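Local coordinates for protein DNA polymerase III subunit delta (Bacillus subtilis, PDB 3ZH9) that probably acts as the wrench of the bacterial clamp loader, opening the beta sliding clamp so that it can be placed on primed DNA, at residues Ser256-Leu261 with Met293-Leu298; Ser50-Glu55 with Ile63-Thr68. All blocks are in the same frame, centred on the assembly; numbering follows the deposited sequence.

Contact 1. Residues Ser256-Leu261 with Met293-Leu298; sequences SNQFRL and MDQARL
Gln-258 meets Gln-295 amide to amide, its NE2 lying 2.8 Å from Gln-295 OE1 in the one hydrogen bond that joins residues 256-261 to residues 293-298. The bond is nearly straight, with an N-H...O angle of 163°. On the donor side the acceptor lies in the amide plane of Gln-258, whereas on the other side the nitrogen stands 24° out of the carbonyl plane of Gln-295. The amide planes are well inclined to each other, and the side chains cross at about a right angle. With CG anti to the backbone N (chi1 -179°), Gln-258 CG lies 3.9 Å from Gln-295 OE1. A bend at chi2 then brings the amide round toward a partner that its CB does not face. Gln-295 instead has its CB directed toward residues 256-261 and runs extended beyond CG. Both residues are buried, and each uses its remaining amide atom on further partners: Gln-295 NE2 donates to Asn-224 OD1 and, weakly, to Phe-220 O, while Gln-258 OE1 receives a weak bond from Arg-288 NH2. Ile-223 of helix 215-227 touches both glutamines, so three helices of the C-terminal domain converge here. A leucine in place of Gln-258 would probably leave the buried Gln-295 OE1 without this donor and Arg-288 without its weak acceptor, with the Gln-295 amide held through NE2. Because an amide offers both a donor and an acceptor, the pair probably links Asn-224 to Arg-288, weakly at the Arg-288 end, through a helical interior without burying a charge of its own.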
ATOM      1  N   SER A 256      16.227 -12.609  -3.627  1.00 34.32           N
ATOM      2  CA  SER A 256      17.169 -11.504  -3.759  1.00 40.54           C
ATOM      3  C   SER A 256      16.605 -10.189  -3.200  1.00 38.57           C
ATOM      4  O   SER A 256      17.277  -9.498  -2.441  1.00 31.98           O
ATOM      5  CB  SER A 256      17.594 -11.346  -5.230  1.00 39.29           C
ATOM      6  OG  SER A 256      18.553 -10.313  -5.369  1.00 59.96           O
ATOM      7  N   ASN A 257      15.377  -9.837  -3.575  1.00 31.54           N
ATOM      8  CA  ASN A 257      14.757  -8.614  -3.067  1.00 28.78           C
ATOM      9  C   ASN A 257      14.668  -8.592  -1.527  1.00 28.48           C
ATOM     10  O   ASN A 257      14.799  -7.543  -0.894  1.00 33.45           O
ATOM     11  CB  ASN A 257      13.337  -8.434  -3.642  1.00 31.04           C
ATOM     12  CG  ASN A 257      13.318  -8.300  -5.164  1.00 50.25           C
ATOM     13  OD1 ASN A 257      14.283  -7.851  -5.786  1.00 47.49           O
ATOM     14  ND2 ASN A 257      12.197  -8.687  -5.770  1.00 62.09           N
ATOM     15  N   GLN A 258      14.391  -9.741  -0.927  1.00 28.80           N
ATOM     16  CA  GLN A 258      14.260  -9.801   0.520  1.00 23.12           C
ATOM     17  C   GLN A 258      15.619  -9.670   1.196  1.00 27.98           C
ATOM     18  O   GLN A 258      15.745  -8.991   2.220  1.00 31.18           O
ATOM     19  CB  GLN A 258      13.543 -11.070   0.973  1.00 27.10           C
ATOM     20  CG  GLN A 258      13.353 -11.188   2.502  1.00 32.02           C
ATOM     21  CD  GLN A 258      12.451 -10.110   3.115  1.00 38.06           C
ATOM     22  OE1 GLN A 258      11.847  -9.299   2.408  1.00 37.85           O
ATOM     23  NE2 GLN A 258      12.360 -10.105   4.445  1.00 34.86           N
ATOM     24  N   PHE A 259      16.633 -10.306   0.628  1.00 26.54           N
ATOM     25  CA  PHE A 259      17.966 -10.232   1.224  1.00 27.25           C
ATOM     26  C   PHE A 259      18.541  -8.836   1.109  1.00 27.48           C
ATOM     27  O   PHE A 259      19.165  -8.353   2.035  1.00 26.11           O
ATOM     28  CB  PHE A 259      18.906 -11.292   0.648  1.00 30.92           C
ATOM     29  CG  PHE A 259      18.835 -12.598   1.383  1.00 33.43           C
ATOM     30  CD1 PHE A 259      19.256 -12.683   2.704  1.00 34.85           C
ATOM     31  CD2 PHE A 259      18.325 -13.726   0.779  1.00 30.16           C
ATOM     32  CE1 PHE A 259      19.170 -13.885   3.411  1.00 32.94           C
ATOM     33  CE2 PHE A 259      18.251 -14.940   1.477  1.00 33.39           C
ATOM     34  CZ  PHE A 259      18.668 -15.009   2.800  1.00 32.31           C
ATOM     35  N   ARG A 260      18.307  -8.173  -0.021  1.00 25.86           N
ATOM     36  CA  ARG A 260      18.691  -6.770  -0.145  1.00 25.63           C
ATOM     37  C   ARG A 260      17.978  -5.914   0.893  1.00 27.20           C
ATOM     38  O   ARG A 260      18.589  -5.053   1.509  1.00 28.29           O
ATOM     39  CB  ARG A 260      18.443  -6.242  -1.565  1.00 29.18           C
ATOM     40  CG  ARG A 260      19.495  -6.750  -2.580  1.00 50.40           C
ATOM     41  CD  ARG A 260      19.441  -5.989  -3.905  1.00 53.43           C
ATOM     42  NE  ARG A 260      18.132  -6.120  -4.525  1.00 67.91           N
ATOM     43  CZ  ARG A 260      17.876  -6.925  -5.546  1.00 73.77           C
ATOM     44  NH1 ARG A 260      18.854  -7.647  -6.083  1.00 80.23           N
ATOM     45  NH2 ARG A 260      16.650  -6.993  -6.039  1.00 64.76           N
ATOM     46  N   LEU A 261      16.685  -6.158   1.088  1.00 26.49           N
ATOM     47  CA  LEU A 261      15.927  -5.449   2.114  1.00 28.48           C
ATOM     48  C   LEU A 261      16.478  -5.672   3.521  1.00 26.51           C
ATOM     49  O   LEU A 261      16.549  -4.738   4.322  1.00 26.78           O
ATOM     50  CB  LEU A 261      14.467  -5.878   2.081  1.00 25.90           C
ATOM     51  CG  LEU A 261      13.554  -5.155   3.068  1.00 28.14           C
ATOM     52  CD1 LEU A 261      13.605  -3.640   2.912  1.00 29.62           C
ATOM     53  CD2 LEU A 261      12.120  -5.689   2.927  1.00 31.01           C
ATOM     54  N   MET A 293      13.499  -6.274   9.677  1.00 32.54           N
ATOM     55  CA  MET A 293      14.279  -5.936  10.857  1.00 32.27           C
ATOM     56  C   MET A 293      14.475  -7.179  11.717  1.00 38.50           C
ATOM     57  O   MET A 293      15.562  -7.398  12.245  1.00 34.80           O
ATOM     58  CB  MET A 293      13.607  -4.858  11.700  1.00 38.68           C
ATOM     59  CG  MET A 293      13.617  -3.462  11.093  1.00 48.82           C
ATOM     60  SD  MET A 293      12.791  -2.243  12.131  1.00 62.83           S
ATOM     61  CE  MET A 293      14.085  -1.876  13.320  1.00 70.11           C
ATOM     62  N   ASP A 294      13.421  -7.983  11.861  1.00 34.44           N
ATOM     63  CA  ASP A 294      13.491  -9.183  12.708  1.00 35.92           C
ATOM     64  C   ASP A 294      14.481 -10.163  12.112  1.00 37.26           C
ATOM     65  O   ASP A 294      15.291 -10.761  12.815  1.00 39.85           O
ATOM     66  CB  ASP A 294      12.131  -9.867  12.829  1.00 38.59           C
ATOM     67  CG  ASP A 294      11.144  -9.081  13.688  1.00 49.53           C
ATOM     68  OD1 ASP A 294      11.583  -8.222  14.485  1.00 51.73           O
ATOM     69  OD2 ASP A 294       9.924  -9.342  13.573  1.00 47.87           O
ATOM     70  N   GLN A 295      14.421 -10.318  10.796  1.00 39.21           N
ATOM     71  CA  GLN A 295      15.310 -11.248  10.123  1.00 32.01           C
ATOM     72  C   GLN A 295      16.758 -10.755  10.144  1.00 36.10           C
ATOM     73  O   GLN A 295      17.684 -11.548  10.261  1.00 31.18           O
ATOM     74  CB  GLN A 295      14.845 -11.497   8.696  1.00 34.47           C
ATOM     75  CG  GLN A 295      13.662 -12.441   8.614  1.00 39.85           C
ATOM     76  CD  GLN A 295      13.296 -12.804   7.185  1.00 40.59           C
ATOM     77  OE1 GLN A 295      13.371 -11.972   6.277  1.00 42.79           O
ATOM     78  NE2 GLN A 295      12.894 -14.051   6.981  1.00 39.24           N
ATOM     79  N   ALA A 296      16.942  -9.441  10.047  1.00 27.51           N
ATOM     80  CA  ALA A 296      18.283  -8.864   9.997  1.00 27.72           C
ATOM     81  C   ALA A 296      19.078  -9.226  11.245  1.00 31.71           C
ATOM     82  O   ALA A 296      20.297  -9.385  11.182  1.00 34.47           O
ATOM     83  CB  ALA A 296      18.222  -7.334   9.829  1.00 27.08           C
ATOM     84  N   ARG A 297      18.388  -9.353  12.375  1.00 33.09           N
ATOM     85  CA  ARG A 297      19.047  -9.740  13.629  1.00 33.82           C
ATOM     86  C   ARG A 297      19.686 -11.122  13.551  1.00 36.00           C
ATOM     87  O   ARG A 297      20.604 -11.431  14.299  1.00 41.83           O
ATOM     88  CB  ARG A 297      18.063  -9.683  14.811  1.00 34.82           C
ATOM     89  CG  ARG A 297      17.521  -8.280  15.065  1.00 41.29           C
ATOM     90  CD  ARG A 297      17.287  -8.006  16.546  1.00 60.60           C
ATOM     91  NE  ARG A 297      17.673  -6.632  16.851  1.00 69.69           N
ATOM     92  CZ  ARG A 297      18.551  -6.268  17.782  1.00 64.71           C
ATOM     93  NH1 ARG A 297      19.138  -7.170  18.560  1.00 49.88           N
ATOM     94  NH2 ARG A 297      18.831  -4.981  17.949  1.00 70.88           N
ATOM     95  N   LEU A 298      19.213 -11.952  12.638  1.00 34.29           N
ATOM     96  CA  LEU A 298      19.659 -13.335  12.604  1.00 41.85           C
ATOM     97  C   LEU A 298      20.822 -13.564  11.648  1.00 39.56           C
ATOM     98  O   LEU A 298      21.345 -14.669  11.574  1.00 37.55           O
ATOM     99  CB  LEU A 298      18.487 -14.238  12.231  1.00 44.54           C
ATOM    100  CG  LEU A 298      17.223 -14.020  13.065  1.00 52.38           C
ATOM    101  CD1 LEU A 298      16.137 -14.981  12.616  1.00 54.00           C
ATOM    102  CD2 LEU A 298      17.509 -14.189  14.557  1.00 51.90           C
TER

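Contact 2. Residues Ser50-Glu55 with Ile63-Thr68; sequences SVFDLE and IADAET
Asp-65, on helix 59-66, loses the most surface of any residue in this contact, and it holds two residues of strand 49-53, Ser-50 and Phe-52. All three point their CB atoms toward the other segment. Ser-50 OG donates to Asp-65 OD2 at 2.8 Å, and OD2 accepts with its anti lone pair, on the side away from OD1. The serine OG, beside its own backbone N (chi1 -41°), is what reaches OD2. Ser-50 CB, already directed at the helix, lies 3.4 Å from Asp-65 OD2. Phe-52 comes in beside this bond with the edge of its ring. Its CZ lies 3.8 Å from Asp-65 CG, which sits in the ring plane, and the carboxylate stands almost perpendicular to that plane, at 89°. The polarised ring hydrogens thus probably face the acid's negative charge, a mild attraction that adds to the serine bond. A weak bond from Gln-61 NE2 occupies OD1. Ser-50 and Phe-52 are also paired through their backbones with strand 76-81, onto whose Val-78 Asp-65 packs. Strand 49-53, helix 59-66 and strand 76-81 form a beta-alpha-beta crossover at the edge of the parallel sheet, with strand order 2-3-4-1-5, of a P-loop NTPase-like domain.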
ATOM      1  N   SER A  50     -12.486  15.975 -13.884  1.00 46.86           N
ATOM      2  CA  SER A  50     -11.187  16.516 -14.266  1.00 47.31           C
ATOM      3  C   SER A  50     -10.152  16.101 -13.245  1.00 51.67           C
ATOM      4  O   SER A  50     -10.406  16.133 -12.035  1.00 43.70           O
ATOM      5  CB  SER A  50     -11.217  18.041 -14.361  1.00 51.02           C
ATOM      6  OG  SER A  50     -12.408  18.487 -14.969  1.00 64.41           O
ATOM      7  N   VAL A  51      -8.983  15.714 -13.742  1.00 49.06           N
ATOM      8  CA  VAL A  51      -7.866  15.346 -12.894  1.00 41.02           C
ATOM      9  C   VAL A  51      -6.644  16.209 -13.202  1.00 47.73           C
ATOM     10  O   VAL A  51      -6.224  16.335 -14.359  1.00 48.37           O
ATOM     11  CB  VAL A  51      -7.478  13.890 -13.118  1.00 45.32           C
ATOM     12  CG1 VAL A  51      -6.351  13.502 -12.172  1.00 33.41           C
ATOM     13  CG2 VAL A  51      -8.694  12.997 -12.948  1.00 40.75           C
ATOM     14  N   PHE A  52      -6.077  16.810 -12.169  1.00 43.24           N
ATOM     15  CA  PHE A  52      -4.865  17.596 -12.336  1.00 45.06           C
ATOM     16  C   PHE A  52      -3.742  17.042 -11.461  1.00 50.49           C
ATOM     17  O   PHE A  52      -3.998  16.420 -10.433  1.00 50.01           O
ATOM     18  CB  PHE A  52      -5.133  19.065 -11.986  1.00 45.64           C
ATOM     19  CG  PHE A  52      -6.208  19.704 -12.833  1.00 46.98           C
ATOM     20  CD1 PHE A  52      -7.555  19.556 -12.505  1.00 37.35           C
ATOM     21  CD2 PHE A  52      -5.870  20.449 -13.959  1.00 42.91           C
ATOM     22  CE1 PHE A  52      -8.542  20.138 -13.277  1.00 39.22           C
ATOM     23  CE2 PHE A  52      -6.859  21.037 -14.740  1.00 51.12           C
ATOM     24  CZ  PHE A  52      -8.196  20.882 -14.397  1.00 47.58           C
ATOM     25  N   ASP A  53      -2.499  17.272 -11.877  1.00 51.02           N
ATOM     26  CA  ASP A  53      -1.328  16.904 -11.079  1.00 49.82           C
ATOM     27  C   ASP A  53      -0.489  18.167 -10.873  1.00 50.07           C
ATOM     28  O   ASP A  53       0.079  18.705 -11.821  1.00 52.79           O
ATOM     29  CB  ASP A  53      -0.530  15.804 -11.795  1.00 42.81           C
ATOM     30  CG  ASP A  53       0.639  15.280 -10.972  1.00 53.64           C
ATOM     31  OD1 ASP A  53       1.110  15.984 -10.049  1.00 50.49           O
ATOM     32  OD2 ASP A  53       1.094  14.155 -11.265  1.00 56.21           O
ATOM     33  N   LEU A  54      -0.422  18.651  -9.640  1.00 49.03           N
ATOM     34  CA  LEU A  54       0.248  19.917  -9.375  1.00 49.41           C
ATOM     35  C   LEU A  54       1.769  19.858  -9.574  1.00 53.39           C
ATOM     36  O   LEU A  54       2.455  20.874  -9.455  1.00 58.79           O
ATOM     37  CB  LEU A  54      -0.101  20.427  -7.977  1.00 49.90           C
ATOM     38  CG  LEU A  54      -1.586  20.740  -7.788  1.00 50.60           C
ATOM     39  CD1 LEU A  54      -1.844  21.345  -6.405  1.00 46.28           C
ATOM     40  CD2 LEU A  54      -2.085  21.676  -8.909  1.00 40.55           C
ATOM     41  N   GLU A  55       2.291  18.673  -9.870  1.00 44.64           N
ATOM     42  CA  GLU A  55       3.689  18.552 -10.259  1.00 55.91           C
ATOM     43  C   GLU A  55       3.917  19.231 -11.607  1.00 56.65           C
ATOM     44  O   GLU A  55       5.026  19.673 -11.903  1.00 56.54           O
ATOM     45  CB  GLU A  55       4.102  17.084 -10.367  1.00 62.10           C
ATOM     46  CG  GLU A  55       3.968  16.289  -9.081  1.00 77.26           C
ATOM     47  CD  GLU A  55       5.090  16.555  -8.090  1.00 85.44           C
ATOM     48  OE1 GLU A  55       5.806  17.570  -8.240  1.00 88.03           O
ATOM     49  OE2 GLU A  55       5.253  15.736  -7.159  1.00 83.26           O
ATOM     50  N   ILE A  63      -9.017  25.216 -10.333  1.00 44.89           N
ATOM     51  CA  ILE A  63     -10.041  26.074  -9.734  1.00 47.54           C
ATOM     52  C   ILE A  63     -11.071  26.572 -10.753  1.00 52.96           C
ATOM     53  O   ILE A  63     -12.272  26.658 -10.447  1.00 44.44           O
ATOM     54  CB  ILE A  63      -9.424  27.269  -8.977  1.00 53.42           C
ATOM     55  CG1 ILE A  63      -8.553  26.769  -7.816  1.00 58.37           C
ATOM     56  CG2 ILE A  63     -10.517  28.221  -8.475  1.00 44.53           C
ATOM     57  CD1 ILE A  63      -7.679  27.848  -7.196  1.00 59.38           C
ATOM     58  N   ALA A  64     -10.616  26.902 -11.960  1.00 48.12           N
ATOM     59  CA  ALA A  64     -11.534  27.374 -12.993  1.00 47.09           C
ATOM     60  C   ALA A  64     -12.502  26.254 -13.375  1.00 43.56           C
ATOM     61  O   ALA A  64     -13.697  26.487 -13.597  1.00 39.29           O
ATOM     62  CB  ALA A  64     -10.763  27.887 -14.232  1.00 49.84           C
ATOM     63  N   ASP A  65     -11.987  25.033 -13.449  1.00 33.60           N
ATOM     64  CA  ASP A  65     -12.868  23.877 -13.635  1.00 45.52           C
ATOM     65  C   ASP A  65     -13.879  23.735 -12.501  1.00 40.34           C
ATOM     66  O   ASP A  65     -15.057  23.464 -12.735  1.00 42.40           O
ATOM     67  CB  ASP A  65     -12.065  22.577 -13.754  1.00 42.20           C
ATOM     68  CG  ASP A  65     -11.606  22.305 -15.178  1.00 65.89           C
ATOM     69  OD1 ASP A  65     -11.106  23.247 -15.839  1.00 71.53           O
ATOM     70  OD2 ASP A  65     -11.761  21.152 -15.640  1.00 68.41           O
ATOM     71  N   ALA A  66     -13.408  23.909 -11.273  1.00 40.19           N
ATOM     72  CA  ALA A  66     -14.253  23.676 -10.104  1.00 36.73           C
ATOM     73  C   ALA A  66     -15.394  24.684 -10.106  1.00 44.71           C
ATOM     74  O   ALA A  66     -16.493  24.409  -9.625  1.00 36.78           O
ATOM     75  CB  ALA A  66     -13.440  23.801  -8.851  1.00 33.27           C
ATOM     76  N   GLU A  67     -15.138  25.851 -10.686  1.00 46.84           N
ATOM     77  CA  GLU A  67     -16.137  26.901 -10.687  1.00 46.47           C
ATOM     78  C   GLU A  67     -17.052  26.876 -11.910  1.00 48.93           C
ATOM     79  O   GLU A  67     -17.859  27.770 -12.110  1.00 54.17           O
ATOM     80  CB  GLU A  67     -15.490  28.261 -10.429  1.00 44.27           C
ATOM     81  CG  GLU A  67     -15.554  28.611  -8.944  1.00 54.30           C
ATOM     82  CD  GLU A  67     -14.438  29.523  -8.488  1.00 66.57           C
ATOM     83  OE1 GLU A  67     -13.641  29.970  -9.346  1.00 65.07           O
ATOM     84  OE2 GLU A  67     -14.364  29.792  -7.264  1.00 67.41           O
ATOM     85  N   THR A  68     -16.941  25.818 -12.703  1.00 52.43           N
ATOM     86  CA  THR A  68     -17.819  25.617 -13.850  1.00 44.07           C
ATOM     87  C   THR A  68     -19.015  24.771 -13.433  1.00 43.07           C
ATOM     88  O   THR A  68     -18.856  23.789 -12.704  1.00 45.91           O
ATOM     89  CB  THR A  68     -17.076  24.865 -14.967  1.00 52.16           C
ATOM     90  OG1 THR A  68     -15.921  25.612 -15.352  1.00 54.40           O
ATOM     91  CG2 THR A  68     -17.974  24.673 -16.181  1.00 63.60           C
TER

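The two contacts lie on opposite sides of the chain's centre, about 43 Å apart between their own centres, and share no helix or strand. Contact 1 is a buried helix-helix contact within the C-terminal domain; contact 2 is a surface contact between a strand and the helix that follows it in the N-terminal region. Each illustrates how polar chemistry suits its place in the fold. In the interior, contact 1 relies on neutral amides that can each give and receive. At the surface, in contact 2, a carboxylate is probably easier to accommodate, shared between a hydroxyl and a ring edge. Sequence separation differs too: 31 residues, mostly helical, intervene in contact 1, but just seven in contact 2.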